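Local coordinates for protein lactococcus lactis MG1363 DpsA (Lactococcus lactis, PDB 1ZS3) that probably protects DNA against oxidative stress as a dodecameric Dps protein of the ferritin-like family, with an N-terminal helix required for DNA binding, at residues H33-L38 and I85-T90. Numbering follows the deposited sequence.
Sequences HVLSNL and IVPSTT
Leu-35 and Ser-36 of helix 27-51 meet Val-86 and Pro-87 in a small, buried and mainly apolar contact, where the connection after helix 55-81 passes over the first helix of the four-helix bundle. This connection leads into the short helix 90-96, the extra helix that Dps proteins carry in the link between the second and third bundle helices, with Thr-89 as its N-cap. Leu-35 supplies the apolar centre. Its CG lies beside the backbone N and opposite the carbonyl carbon (chi1 -69°), and with CD1 extended anti to CA (chi2 170°) the methyl reaches the loop, 3.7 Å from CG2 of Val-86. The same methyl lies 3.9 Å from CD of Pro-87, and the leucine crosses both partners at about a right angle. At the next residue, Ser-36 OG sits 3.8 Å from CB of Pro-87 and slightly farther from CG, so the proline ring spans the two helix residues. Ser-36 OG is hydrogen-bonded to the carbonyl oxygen of Gly-32, one turn earlier, and meets the ring only by van der Waals contact. Phe-72 packs on Leu-35, and Phe-93 of the short helix touches both Ser-36 and Pro-87. The loop also faces a second subunit, where Tyr-51 OH of that neighbouring chain is hydrogen-bonded to Val-86 O. With 151 Å² buried, the two segments are joined by van der Waals packing of methyl, ring and hydroxyl alone: the serine spends its hydrogen bond within its own helix, and polar atoms of the loop, such as Val-86 O, are engaged by the second subunit.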
ATOM      1  N   HIS A  33     -28.756  26.445   9.011  1.00 44.51           N
ATOM      2  CA  HIS A  33     -28.136  27.481   8.251  1.00 45.78           C
ATOM      3  C   HIS A  33     -26.694  27.085   7.851  1.00 45.83           C
ATOM      4  O   HIS A  33     -26.176  27.474   6.786  1.00 45.50           O
ATOM      5  CB  HIS A  33     -28.086  28.711   9.109  1.00 46.75           C
ATOM      6  CG  HIS A  33     -29.409  29.426   9.318  1.00 50.60           C
ATOM      7  ND1 HIS A  33     -30.330  29.756   8.259  1.00 52.11           N
ATOM      8  CD2 HIS A  33     -29.906  30.003  10.444  1.00 51.56           C
ATOM      9  CE1 HIS A  33     -31.354  30.419   8.777  1.00 52.00           C
ATOM     10  NE2 HIS A  33     -31.102  30.640  10.068  1.00 51.69           N
ATOM     11  N   VAL A  34     -26.015  26.339   8.735  1.00 45.82           N
ATOM     12  CA  VAL A  34     -24.629  26.010   8.508  1.00 44.88           C
ATOM     13  C   VAL A  34     -24.616  25.012   7.398  1.00 43.97           C
ATOM     14  O   VAL A  34     -23.920  25.223   6.416  1.00 44.21           O
ATOM     15  CB  VAL A  34     -23.965  25.418   9.739  1.00 44.92           C
ATOM     16  CG1 VAL A  34     -22.639  24.835   9.368  1.00 46.02           C
ATOM     17  CG2 VAL A  34     -23.811  26.496  10.777  1.00 45.50           C
ATOM     18  N   LEU A  35     -25.471  23.995   7.526  1.00 42.10           N
ATOM     19  CA  LEU A  35     -25.572  22.935   6.535  1.00 41.78           C
ATOM     20  C   LEU A  35     -26.047  23.391   5.190  1.00 41.65           C
ATOM     21  O   LEU A  35     -25.720  22.773   4.162  1.00 40.92           O
ATOM     22  CB  LEU A  35     -26.584  21.882   6.985  1.00 41.45           C
ATOM     23  CG  LEU A  35     -26.167  21.053   8.180  1.00 41.85           C
ATOM     24  CD1 LEU A  35     -27.356  20.257   8.631  1.00 42.80           C
ATOM     25  CD2 LEU A  35     -25.011  20.130   7.775  1.00 42.62           C
ATOM     26  N   SER A  36     -26.859  24.441   5.192  1.00 41.48           N
ATOM     27  CA  SER A  36     -27.446  24.893   3.923  1.00 41.42           C
ATOM     28  C   SER A  36     -26.356  25.682   3.236  1.00 41.39           C
ATOM     29  O   SER A  36     -26.151  25.519   2.026  1.00 41.11           O
ATOM     30  CB  SER A  36     -28.746  25.686   4.070  1.00 41.33           C
ATOM     31  OG  SER A  36     -29.866  24.833   4.295  1.00 40.23           O
ATOM     32  N   ASN A  37     -25.684  26.529   4.012  1.00 41.03           N
ATOM     33  CA  ASN A  37     -24.495  27.215   3.548  1.00 41.73           C
ATOM     34  C   ASN A  37     -23.463  26.250   2.952  1.00 42.23           C
ATOM     35  O   ASN A  37     -22.877  26.538   1.913  1.00 42.25           O
ATOM     36  CB  ASN A  37     -23.866  28.062   4.668  1.00 42.11           C
ATOM     37  CG  ASN A  37     -24.670  29.340   4.967  1.00 42.45           C
ATOM     38  OD1 ASN A  37     -25.646  29.631   4.288  1.00 42.76           O
ATOM     39  ND2 ASN A  37     -24.275  30.076   6.009  1.00 43.09           N
ATOM     40  N   LEU A  38     -23.246  25.099   3.590  1.00 41.96           N
ATOM     41  CA  LEU A  38     -22.287  24.114   3.125  1.00 41.45           C
ATOM     42  C   LEU A  38     -22.618  23.711   1.707  1.00 42.18           C
ATOM     43  O   LEU A  38     -21.735  23.669   0.866  1.00 42.33           O
ATOM     44  CB  LEU A  38     -22.251  22.886   4.025  1.00 40.31           C
ATOM     45  CG  LEU A  38     -21.517  23.104   5.341  1.00 38.98           C
ATOM     46  CD1 LEU A  38     -21.728  21.881   6.174  1.00 38.86           C
ATOM     47  CD2 LEU A  38     -20.028  23.415   5.124  1.00 38.61           C
ATOM     48  N   ILE A  85     -33.056  16.932  12.996  1.00 44.31           N
ATOM     49  CA  ILE A  85     -33.530  16.908  11.652  1.00 43.90           C
ATOM     50  C   ILE A  85     -32.710  17.890  10.862  1.00 43.02           C
ATOM     51  O   ILE A  85     -32.099  18.830  11.399  1.00 42.36           O
ATOM     52  CB  ILE A  85     -35.053  17.273  11.642  1.00 44.62           C
ATOM     53  CG1 ILE A  85     -35.890  16.032  11.282  1.00 46.73           C
ATOM     54  CG2 ILE A  85     -35.377  18.469  10.731  1.00 43.08           C
ATOM     55  CD1 ILE A  85     -36.062  15.011  12.414  1.00 48.63           C
ATOM     56  N   VAL A  86     -32.666  17.623   9.578  1.00 42.14           N
ATOM     57  CA  VAL A  86     -31.635  18.174   8.730  1.00 41.40           C
ATOM     58  C   VAL A  86     -32.236  18.620   7.403  1.00 40.37           C
ATOM     59  O   VAL A  86     -33.071  17.911   6.823  1.00 39.02           O
ATOM     60  CB  VAL A  86     -30.511  17.106   8.591  1.00 41.56           C
ATOM     61  CG1 VAL A  86     -29.930  17.035   7.199  1.00 41.78           C
ATOM     62  CG2 VAL A  86     -29.421  17.379   9.622  1.00 42.48           C
ATOM     63  N   PRO A  87     -31.838  19.789   6.926  1.00 40.41           N
ATOM     64  CA  PRO A  87     -32.251  20.235   5.595  1.00 41.46           C
ATOM     65  C   PRO A  87     -31.775  19.277   4.532  1.00 42.88           C
ATOM     66  O   PRO A  87     -30.601  18.936   4.605  1.00 44.92           O
ATOM     67  CB  PRO A  87     -31.544  21.572   5.434  1.00 41.22           C
ATOM     68  CG  PRO A  87     -31.164  21.999   6.826  1.00 41.24           C
ATOM     69  CD  PRO A  87     -31.044  20.798   7.645  1.00 40.56           C
ATOM     70  N   SER A  88     -32.620  18.847   3.593  1.00 43.31           N
ATOM     71  CA  SER A  88     -32.228  17.819   2.640  1.00 43.29           C
ATOM     72  C   SER A  88     -32.830  17.986   1.251  1.00 44.48           C
ATOM     73  O   SER A  88     -32.919  16.987   0.500  1.00 44.41           O
ATOM     74  CB  SER A  88     -32.674  16.478   3.197  1.00 43.45           C
ATOM     75  OG  SER A  88     -34.081  16.384   3.249  1.00 43.84           O
ATOM     76  N   THR A  89     -33.238  19.206   0.887  1.00 45.33           N
ATOM     77  CA  THR A  89     -33.645  19.516  -0.526  1.00 45.52           C
ATOM     78  C   THR A  89     -33.213  20.942  -0.889  1.00 45.05           C
ATOM     79  O   THR A  89     -33.005  21.775  -0.026  1.00 42.49           O
ATOM     80  CB  THR A  89     -35.157  19.504  -0.637  1.00 46.43           C
ATOM     81  OG1 THR A  89     -35.727  20.528   0.210  1.00 47.33           O
ATOM     82  CG2 THR A  89     -35.768  18.196  -0.179  1.00 47.51           C
ATOM     83  N   THR A  90     -33.174  21.217  -2.179  1.00 45.99           N
ATOM     84  CA  THR A  90     -32.792  22.531  -2.757  1.00 47.48           C
ATOM     85  C   THR A  90     -33.630  23.649  -2.197  1.00 48.69           C
ATOM     86  O   THR A  90     -33.139  24.727  -1.842  1.00 46.38           O
ATOM     87  CB  THR A  90     -33.039  22.534  -4.298  1.00 47.40           C
ATOM     88  OG1 THR A  90     -32.641  21.278  -4.855  1.00 48.52           O
ATOM     89  CG2 THR A  90     -32.127  23.517  -4.984  1.00 46.74           C
TER